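Long-range contacts in AtGH3.15 acyl acid amido synthetase (Arabidopsis thaliana, PDB 6E1Q), which catalyses the ATP-dependent conjugation of glutamine, and possibly cysteine, to the auxin precursor indole-3-butyric acid, and also modifies the herbicide 2,4-DB: residues A[239-244]-A[269-274]; A[197-202]-A[245-250]; A[458-463]-A[491-496]. All coordinates share one frame; numbering follows the deposited sequence.

Contact 1. Residues A[239-244]-A[269-274]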
loop_
_atom_site.group_PDB
_atom_site.type_symbol
_atom_site.label_atom_id
_atom_site.label_comp_id
_atom_site.label_asym_id
_atom_site.label_seq_id
_atom_site.Cartn_x
_atom_site.Cartn_y
_atom_site.Cartn_z
ATOM N N SER A 239 11.652 0.743 30.344
ATOM C CA SER A 239 12.497 1.411 31.317
ATOM C C SER A 239 12.312 2.929 31.244
ATOM O O SER A 239 12.200 3.601 32.279
ATOM C CB SER A 239 13.953 0.989 31.085
ATOM O OG SER A 239 14.834 1.967 31.574
ATOM N N ASN A 240 12.232 3.480 30.027
ATOM C CA ASN A 240 11.949 4.907 29.867
ATOM C C ASN A 240 10.616 5.278 30.499
ATOM O O ASN A 240 10.489 6.338 31.124
ATOM C CB ASN A 240 11.920 5.297 28.388
ATOM C CG ASN A 240 13.307 5.442 27.774
ATOM O OD1 ASN A 240 13.430 5.999 26.683
ATOM N ND2 ASN A 240 14.351 4.931 28.451
ATOM N N ILE A 241 9.602 4.429 30.319
ATOM C CA ILE A 241 8.295 4.682 30.915
ATOM C C ILE A 241 8.384 4.646 32.438
ATOM O O ILE A 241 7.780 5.476 33.129
ATOM C CB ILE A 241 7.261 3.672 30.377
ATOM C CG1 ILE A 241 6.993 3.909 28.885
ATOM C CG2 ILE A 241 5.934 3.753 31.178
ATOM C CD1 ILE A 241 6.053 2.862 28.247
ATOM N N ARG A 242 9.132 3.688 32.987
ATOM C CA ARG A 242 9.249 3.584 34.444
ATOM C C ARG A 242 9.889 4.833 35.043
ATOM O O ARG A 242 9.403 5.377 36.043
ATOM C CB ARG A 242 10.065 2.337 34.818
ATOM C CG ARG A 242 10.421 2.255 36.315
ATOM C CD ARG A 242 10.922 0.864 36.677
ATOM N NE ARG A 242 9.871 -0.144 36.604
ATOM C CZ ARG A 242 9.760 -1.054 35.636
ATOM N NH1 ARG A 242 10.644 -1.102 34.632
ATOM N NH2 ARG A 242 8.760 -1.925 35.673
ATOM N N THR A 243 10.984 5.303 34.440
ATOM C CA THR A 243 11.741 6.431 34.965
ATOM C C THR A 243 11.202 7.777 34.510
ATOM O O THR A 243 11.570 8.801 35.093
ATOM C CB THR A 243 13.212 6.342 34.538
ATOM O OG1 THR A 243 13.289 6.404 33.106
ATOM C CG2 THR A 243 13.850 5.039 35.019
ATOM N N GLY A 244 10.349 7.804 33.491
ATOM C CA GLY A 244 9.966 9.075 32.913
ATOM C C GLY A 244 11.107 9.805 32.253
ATOM O O GLY A 244 11.081 11.033 32.161
ATOM N N GLU A 269 4.036 1.549 37.125
ATOM C CA GLU A 269 2.917 0.622 36.962
ATOM C C GLU A 269 2.618 0.365 35.492
ATOM O O GLU A 269 2.354 -0.775 35.089
ATOM C CB GLU A 269 1.672 1.158 37.675
ATOM C CG GLU A 269 0.361 0.718 37.021
ATOM C CD GLU A 269 -0.860 0.935 37.904
ATOM O OE1 GLU A 269 -0.831 1.868 38.738
ATOM O OE2 GLU A 269 -1.846 0.176 37.749
ATOM N N LEU A 270 2.620 1.425 34.681
ATOM C CA LEU A 270 2.407 1.238 33.254
ATOM C C LEU A 270 3.555 0.439 32.633
ATOM O O LEU A 270 3.334 -0.423 31.771
ATOM C CB LEU A 270 2.253 2.592 32.563
ATOM C CG LEU A 270 2.145 2.466 31.029
ATOM C CD1 LEU A 270 0.910 1.655 30.640
ATOM C CD2 LEU A 270 2.170 3.820 30.321
ATOM N N ALA A 271 4.786 0.715 33.060
ATOM C CA ALA A 271 5.922 -0.057 32.583
ATOM C C ALA A 271 5.724 -1.542 32.872
ATOM O O ALA A 271 5.919 -2.386 31.994
ATOM C CB ALA A 271 7.215 0.467 33.223
ATOM N N SER A 272 5.293 -1.869 34.094
ATOM C CA SER A 272 5.152 -3.269 34.490
ATOM C C SER A 272 4.060 -3.962 33.684
ATOM O O SER A 272 4.209 -5.129 33.312
ATOM C CB SER A 272 4.848 -3.364 35.994
ATOM O OG SER A 272 6.013 -3.138 36.755
ATOM N N LEU A 273 2.958 -3.254 33.409
ATOM C CA LEU A 273 1.884 -3.813 32.592
ATOM C C LEU A 273 2.384 -4.189 31.206
ATOM O O LEU A 273 2.055 -5.257 30.681
ATOM C CB LEU A 273 0.729 -2.812 32.481
ATOM C CG LEU A 273 -0.033 -2.545 33.787
ATOM C CD1 LEU A 273 -1.119 -1.473 33.617
ATOM C CD2 LEU A 273 -0.624 -3.850 34.295
ATOM N N ILE A 274 3.176 -3.315 30.596
ATOM C CA ILE A 274 3.669 -3.567 29.252
ATOM C C ILE A 274 4.711 -4.669 29.276
ATOM O O ILE A 274 4.743 -5.531 28.386
ATOM C CB ILE A 274 4.222 -2.266 28.647
ATOM C CG1 ILE A 274 3.105 -1.229 28.556
ATOM C CG2 ILE A 274 4.787 -2.519 27.262
ATOM C CD1 ILE A 274 3.568 0.087 28.019
#
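Ile-241 and Arg-242 meet Ala-271 where two helices of the GH3 N-terminal domain pack antiparallel. The segments 239-243 and 269-274 approach to 7.9 Å between axes, and their directions differ by 158°. Ala-271 points at the other helix, and its small side chain lets the backbones come close. Ala-271 CB lies 3.8 Å from Arg-242 N.

Ile-241 fills the buried side of the interface. Ile-241 CG2 reaches Ala-271 N at 3.8 Å and Leu-270 CD2 at 3.9 Å. The other branch brings Ile-241 CD1 to 3.7 Å from Ile-274 CD1. These two isoleucine side chains cross at about a right angle and meet methyl to methyl.

Arg-242 works on the more open side. Its CG is anti to the backbone N, and a bend at chi3 (-69°) folds the guanidinium over Ala-271. One guanidinium face covers Ala-271 CB, which sits off centre with Arg-242 CZ 3.8 Å away. Ser-272 OG stands at the guanidinium edge, in its plane. Arg-242 NH2 gives Ser-272 OG a weak hydrogen bond of 3.2 Å, bent to 130° at the hydrogen. The stronger polar partner of NH2 is Glu-275, one turn further along the same helix as Ala-271, which forms a salt bridge.

Helix 194-207 lies against the apolar side of the pair. Its Leu-203 and Leu-207 touch Ile-241, and its Leu-206 touches Ile-274. Arg-209, in the loop that follows, packs on Leu-270 and Ile-274.

Contact 2. Residues A[197-202]-A[245-250]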
loop_
_atom_site.group_PDB
_atom_site.type_symbol
_atom_site.label_atom_id
_atom_site.label_comp_id
_atom_site.label_asym_id
_atom_site.label_seq_id
_atom_site.Cartn_x
_atom_site.Cartn_y
_atom_site.Cartn_z
ATOM N N SER A 197 13.403 7.470 15.121
ATOM C CA SER A 197 12.015 7.795 14.826
ATOM C C SER A 197 11.086 6.645 15.221
ATOM O O SER A 197 10.047 6.871 15.855
ATOM C CB SER A 197 11.861 8.149 13.344
ATOM O OG SER A 197 12.190 7.031 12.537
ATOM N N MET A 198 11.441 5.404 14.863
ATOM C CA MET A 198 10.611 4.270 15.279
ATOM C C MET A 198 10.556 4.161 16.807
ATOM O O MET A 198 9.507 3.838 17.386
ATOM C CB MET A 198 11.149 2.975 14.668
ATOM C CG MET A 198 10.436 1.718 15.177
ATOM S SD MET A 198 8.731 1.625 14.544
ATOM C CE MET A 198 9.052 0.950 12.901
ATOM N N TYR A 199 11.678 4.445 17.474
ATOM C CA TYR A 199 11.716 4.348 18.931
ATOM C C TYR A 199 10.764 5.359 19.572
ATOM O O TYR A 199 9.969 5.011 20.453
ATOM C CB TYR A 199 13.160 4.530 19.430
ATOM C CG TYR A 199 13.336 4.327 20.939
ATOM C CD1 TYR A 199 13.056 5.350 21.833
ATOM C CD2 TYR A 199 13.761 3.100 21.457
ATOM C CE1 TYR A 199 13.211 5.169 23.212
ATOM C CE2 TYR A 199 13.914 2.908 22.830
ATOM C CZ TYR A 199 13.636 3.948 23.701
ATOM O OH TYR A 199 13.784 3.780 25.064
ATOM N N CYS A 200 10.807 6.617 19.126
ATOM C CA CYS A 200 9.978 7.638 19.769
ATOM C C CYS A 200 8.501 7.408 19.494
ATOM O O CYS A 200 7.654 7.618 20.372
ATOM C CB CYS A 200 10.394 9.029 19.299
ATOM S SG CYS A 200 12.075 9.463 19.832
ATOM N N GLN A 201 8.179 6.999 18.268
ATOM C CA GLN A 201 6.794 6.741 17.897
ATOM C C GLN A 201 6.204 5.583 18.701
ATOM O O GLN A 201 5.041 5.633 19.115
ATOM C CB GLN A 201 6.757 6.487 16.388
ATOM C CG GLN A 201 5.820 5.446 15.868
ATOM C CD GLN A 201 5.562 5.655 14.377
ATOM O OE1 GLN A 201 4.868 6.587 13.981
ATOM N NE2 GLN A 201 6.172 4.813 13.545
ATOM N N LEU A 202 6.991 4.534 18.944
ATOM C CA LEU A 202 6.494 3.425 19.757
ATOM C C LEU A 202 6.413 3.820 21.234
ATOM O O LEU A 202 5.465 3.449 21.938
ATOM C CB LEU A 202 7.390 2.193 19.562
ATOM C CG LEU A 202 7.065 1.307 18.340
ATOM C CD1 LEU A 202 8.177 0.278 18.087
ATOM C CD2 LEU A 202 5.737 0.578 18.530
ATOM N N ARG A 245 12.120 9.077 31.802
ATOM C CA ARG A 245 13.355 9.658 31.291
ATOM C C ARG A 245 13.659 9.058 29.929
ATOM O O ARG A 245 13.763 7.834 29.801
ATOM C CB ARG A 245 14.513 9.380 32.250
ATOM C CG ARG A 245 15.775 10.086 31.892
ATOM C CD ARG A 245 16.969 9.470 32.606
ATOM N NE ARG A 245 18.174 10.153 32.175
ATOM C CZ ARG A 245 18.806 11.070 32.893
ATOM N NH1 ARG A 245 18.370 11.386 34.105
ATOM N NH2 ARG A 245 19.889 11.651 32.402
ATOM N N LEU A 246 13.802 9.911 28.920
ATOM C CA LEU A 246 14.093 9.444 27.566
ATOM C C LEU A 246 15.545 8.984 27.472
ATOM O O LEU A 246 16.447 9.675 27.951
ATOM C CB LEU A 246 13.834 10.572 26.575
ATOM C CG LEU A 246 13.997 10.259 25.087
ATOM C CD1 LEU A 246 12.955 9.234 24.704
ATOM C CD2 LEU A 246 13.842 11.534 24.259
ATOM N N SER A 247 15.782 7.815 26.863
ATOM C CA SER A 247 17.157 7.330 26.713
ATOM C C SER A 247 18.016 8.383 26.019
ATOM O O SER A 247 17.578 9.042 25.070
ATOM C CB SER A 247 17.198 6.015 25.920
ATOM O OG SER A 247 16.549 4.949 26.601
ATOM N N ASP A 248 19.250 8.552 26.500
ATOM C CA ASP A 248 20.026 9.707 26.063
ATOM C C ASP A 248 20.649 9.543 24.676
ATOM O O ASP A 248 21.205 10.516 24.162
ATOM C CB ASP A 248 21.106 10.062 27.099
ATOM C CG ASP A 248 22.140 8.961 27.296
ATOM O OD1 ASP A 248 21.945 7.841 26.785
ATOM O OD2 ASP A 248 23.161 9.233 27.975
ATOM N N TRP A 249 20.556 8.368 24.047
ATOM C CA TRP A 249 21.011 8.235 22.664
ATOM C C TRP A 249 20.020 8.800 21.655
ATOM O O TRP A 249 20.315 8.814 20.455
ATOM C CB TRP A 249 21.301 6.770 22.313
ATOM C CG TRP A 249 20.072 5.864 22.311
ATOM C CD1 TRP A 249 19.589 5.129 23.364
ATOM C CD2 TRP A 249 19.196 5.592 21.204
ATOM N NE1 TRP A 249 18.469 4.427 22.980
ATOM C CE2 TRP A 249 18.211 4.690 21.659
ATOM C CE3 TRP A 249 19.148 6.030 19.874
ATOM C CZ2 TRP A 249 17.188 4.226 20.835
ATOM C CZ3 TRP A 249 18.139 5.565 19.062
ATOM C CH2 TRP A 249 17.173 4.669 19.543
ATOM N N ILE A 250 18.849 9.248 22.088
ATOM C CA ILE A 250 17.938 9.956 21.199
ATOM C C ILE A 250 18.367 11.416 21.209
ATOM O O ILE A 250 18.192 12.122 22.207
ATOM C CB ILE A 250 16.481 9.769 21.625
ATOM C CG1 ILE A 250 16.099 8.314 21.365
ATOM C CG2 ILE A 250 15.521 10.669 20.817
ATOM C CD1 ILE A 250 15.243 7.778 22.417
#
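Tyr-199, Ile-250 and Cys-200 bury the most surface where helix 194-207 meets the irregular segment 245-250. The Tyr-199 ring is in the middle. Its CG stands anti to the backbone N (chi1 -175°), which sends the ring out from the helix to the loop. Ile-250 CD1 meets the ring obliquely, only 3.3 Å from Tyr-199 CD1, so the packing there is tight. The other branch of Ile-250 turns to the cysteine, with CG2 3.8 Å from Cys-200 SG.

Trp-249 comes to one face of the tyrosine with the edge of its six-membered ring. This T-shaped (edge-to-face) pair has planes at 71° and centroids 5.2 Å apart. Trp-249 CZ2 leads, 3.7 Å from Tyr-199 CD2. At the edge of the tyrosine ring, Leu-246 CD1 lies 4.3 Å from Tyr-199 CE1. The Tyr-199 hydroxyl is hydrogen-bonded to Asn-240 OD1. Glu-236 OE1 accepts from Trp-249 NE1, which helps to fix the indole.

A type I turn from Ser-247 to Ile-250 shapes the loop between helices 220-243 and 253-258. The disulfide from Cys-200 to Cys-255 joins helix 194-207 covalently to helix 253-258 beside this packing.

Contact 3. Residues A[458-463]-A[491-496]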
loop_
_atom_site.group_PDB
_atom_site.type_symbol
_atom_site.label_atom_id
_atom_site.label_comp_id
_atom_site.label_asym_id
_atom_site.label_seq_id
_atom_site.Cartn_x
_atom_site.Cartn_y
_atom_site.Cartn_z
ATOM N N HIS A 458 2.210 -28.930 8.262
ATOM C CA HIS A 458 3.499 -29.163 8.902
ATOM C C HIS A 458 3.868 -28.078 9.914
ATOM O O HIS A 458 5.004 -28.064 10.393
ATOM C CB HIS A 458 4.596 -29.291 7.849
ATOM C CG HIS A 458 4.405 -30.458 6.939
ATOM N ND1 HIS A 458 3.459 -30.473 5.936
ATOM C CD2 HIS A 458 5.002 -31.670 6.916
ATOM C CE1 HIS A 458 3.497 -31.640 5.320
ATOM N NE2 HIS A 458 4.425 -32.384 5.896
ATOM N N ASP A 459 2.925 -27.196 10.259
ATOM C CA ASP A 459 3.136 -26.112 11.232
ATOM C C ASP A 459 4.274 -25.198 10.799
ATOM O O ASP A 459 5.102 -24.783 11.606
ATOM C CB ASP A 459 3.380 -26.640 12.646
ATOM C CG ASP A 459 2.320 -27.620 13.078
ATOM O OD1 ASP A 459 1.123 -27.304 12.903
ATOM O OD2 ASP A 459 2.677 -28.719 13.547
ATOM N N LEU A 460 4.318 -24.911 9.506
ATOM C CA LEU A 460 5.253 -23.966 8.930
ATOM C C LEU A 460 4.462 -22.884 8.212
ATOM O O LEU A 460 3.339 -23.117 7.744
ATOM C CB LEU A 460 6.220 -24.664 7.973
ATOM C CG LEU A 460 7.165 -25.604 8.701
ATOM C CD1 LEU A 460 7.938 -26.450 7.725
ATOM C CD2 LEU A 460 8.102 -24.771 9.594
ATOM N N MET A 461 5.043 -21.699 8.153
ATOM C CA MET A 461 4.420 -20.543 7.517
ATOM C C MET A 461 5.434 -19.877 6.598
ATOM O O MET A 461 6.623 -19.797 6.927
ATOM C CB MET A 461 3.917 -19.526 8.568
ATOM C CG MET A 461 2.949 -18.462 8.010
ATOM S SD MET A 461 2.428 -17.197 9.214
ATOM C CE MET A 461 0.768 -17.758 9.590
ATOM N N LEU A 462 4.970 -19.411 5.440
ATOM C CA LEU A 462 5.819 -18.610 4.574
ATOM C C LEU A 462 5.759 -17.162 5.060
ATOM O O LEU A 462 4.676 -16.569 5.102
ATOM C CB LEU A 462 5.357 -18.742 3.123
ATOM C CG LEU A 462 6.111 -17.871 2.130
ATOM C CD1 LEU A 462 7.590 -18.295 2.076
ATOM C CD2 LEU A 462 5.439 -17.967 0.740
ATOM N N MET A 463 6.904 -16.598 5.461
ATOM C CA MET A 463 6.892 -15.223 5.970
ATOM C C MET A 463 7.016 -14.186 4.862
ATOM O O MET A 463 6.403 -13.118 4.947
ATOM C CB MET A 463 8.008 -15.021 6.982
ATOM C CG MET A 463 8.097 -16.166 7.987
ATOM S SD MET A 463 6.753 -16.205 9.193
ATOM C CE MET A 463 7.201 -14.846 10.270
ATOM N N ALA A 491 13.213 -25.391 19.500
ATOM C CA ALA A 491 14.149 -26.238 18.773
ATOM C C ALA A 491 14.024 -25.930 17.286
ATOM O O ALA A 491 13.191 -25.123 16.868
ATOM C CB ALA A 491 13.892 -27.720 19.061
ATOM N N LYS A 492 14.852 -26.598 16.486
ATOM C CA LYS A 492 14.884 -26.356 15.049
ATOM C C LYS A 492 13.576 -26.781 14.390
ATOM O O LYS A 492 12.964 -27.782 14.776
ATOM C CB LYS A 492 16.052 -27.115 14.417
ATOM C CG LYS A 492 17.425 -26.834 15.045
ATOM C CD LYS A 492 18.026 -25.521 14.574
ATOM C CE LYS A 492 19.442 -25.742 14.066
ATOM N NZ LYS A 492 19.447 -25.977 12.588
ATOM N N PHE A 493 13.147 -26.008 13.395
ATOM C CA PHE A 493 12.053 -26.362 12.496
ATOM C C PHE A 493 12.598 -26.484 11.077
ATOM O O PHE A 493 13.479 -25.713 10.677
ATOM C CB PHE A 493 10.909 -25.325 12.543
ATOM C CG PHE A 493 11.295 -23.908 12.082
ATOM C CD1 PHE A 493 11.382 -23.583 10.732
ATOM C CD2 PHE A 493 11.497 -22.885 13.008
ATOM C CE1 PHE A 493 11.715 -22.294 10.327
ATOM C CE2 PHE A 493 11.834 -21.589 12.607
ATOM C CZ PHE A 493 11.940 -21.297 11.267
ATOM N N GLU A 494 12.074 -27.449 10.306
ATOM C CA GLU A 494 12.588 -27.659 8.954
ATOM C C GLU A 494 11.591 -28.461 8.135
ATOM O O GLU A 494 11.057 -29.455 8.647
ATOM C CB GLU A 494 13.938 -28.383 8.999
ATOM C CG GLU A 494 14.584 -28.613 7.640
ATOM C CD GLU A 494 15.976 -29.221 7.740
ATOM O OE1 GLU A 494 16.082 -30.452 7.918
ATOM O OE2 GLU A 494 16.965 -28.455 7.656
ATOM N N PRO A 495 11.318 -28.082 6.883
ATOM C CA PRO A 495 10.354 -28.837 6.076
ATOM C C PRO A 495 11.001 -30.060 5.444
ATOM O O PRO A 495 12.157 -30.022 5.017
ATOM C CB PRO A 495 9.927 -27.825 5.004
ATOM C CG PRO A 495 11.151 -27.002 4.797
ATOM C CD PRO A 495 11.872 -26.936 6.135
ATOM N N ASN A 496 10.248 -31.157 5.385
ATOM C CA ASN A 496 10.786 -32.334 4.722
ATOM C C ASN A 496 10.868 -32.096 3.211
ATOM O O ASN A 496 10.192 -31.228 2.650
ATOM C CB ASN A 496 9.973 -33.588 5.084
ATOM C CG ASN A 496 8.662 -33.709 4.311
ATOM O OD1 ASN A 496 8.646 -33.838 3.083
ATOM N ND2 ASN A 496 7.551 -33.730 5.049
#
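Leu-460 gives the largest share of this surface contact, packing against Phe-493 and Pro-495. Its CB points toward segment 491-496. CG follows, anti to the carbonyl carbon (chi1 -68°), and divides the side chain into two methyls with different partners. CD1 goes to the proline. Leu-460 CD1 lies 3.6 Å from Pro-495 CB and 3.8 Å from Pro-495 CA, and the two side chains cross at about a right angle. Leu-460 CD1 is also 4.2 Å from Glu-494 C, so it rests on the backbone that leads into the proline. CD2 goes to the phenylalanine. Leu-460 CD2 approaches the ring obliquely, 3.7 Å from Phe-493 CD1, and lies 4.1 Å from Phe-493 CB.

The leucine stands just before Met-461, in the approach to strand 461-470. That strand lies at one edge of the sheet in the GH3 C-terminal domain and pairs antiparallel with strand 477-485. Segment 491-496 comes after strand 477-485 and leads into helix 497-510. The contact therefore sets this linker against the start of the hairpin. Leu-455 and Ser-486 also touch Leu-460. Cut back to alanine, this position would lose both methyls, and Phe-493 and Pro-495 would probably be left without the apolar partner they share.

His-458 and Asn-496 meet nearer the surface. Asn-496 ND2 lies 3.5 Å from His-458 NE2, and the ring and amide planes are 68° apart. Asn-496 is the N-cap of helix 497-510, and its OD1 accepts a hydrogen bond from Val-499 N.

In the fold
From the N terminus, helix 194-207 supplies the first segment of contact 2. Helix 220-243 then ends in the first segment of contact 1. The loop after it returns to helix 194-207 and closes contact 2 across 42 residues. Helix 268-278 closes contact 1 across 24. The segments alternate, so the two contacts cross. They also touch, since Asn-240 ND2 probably bonds to Ser-247 OG. Together they tie helices 194-207, 220-243 and 268-278 and the loop 245-250 to one another. Contact 3 follows in series and stands apart, with its centre about 35 Å from that of contact 2. In the C-terminal domain it spans 27 residues, which hold most of the hairpin of strands 461-470 and 477-485.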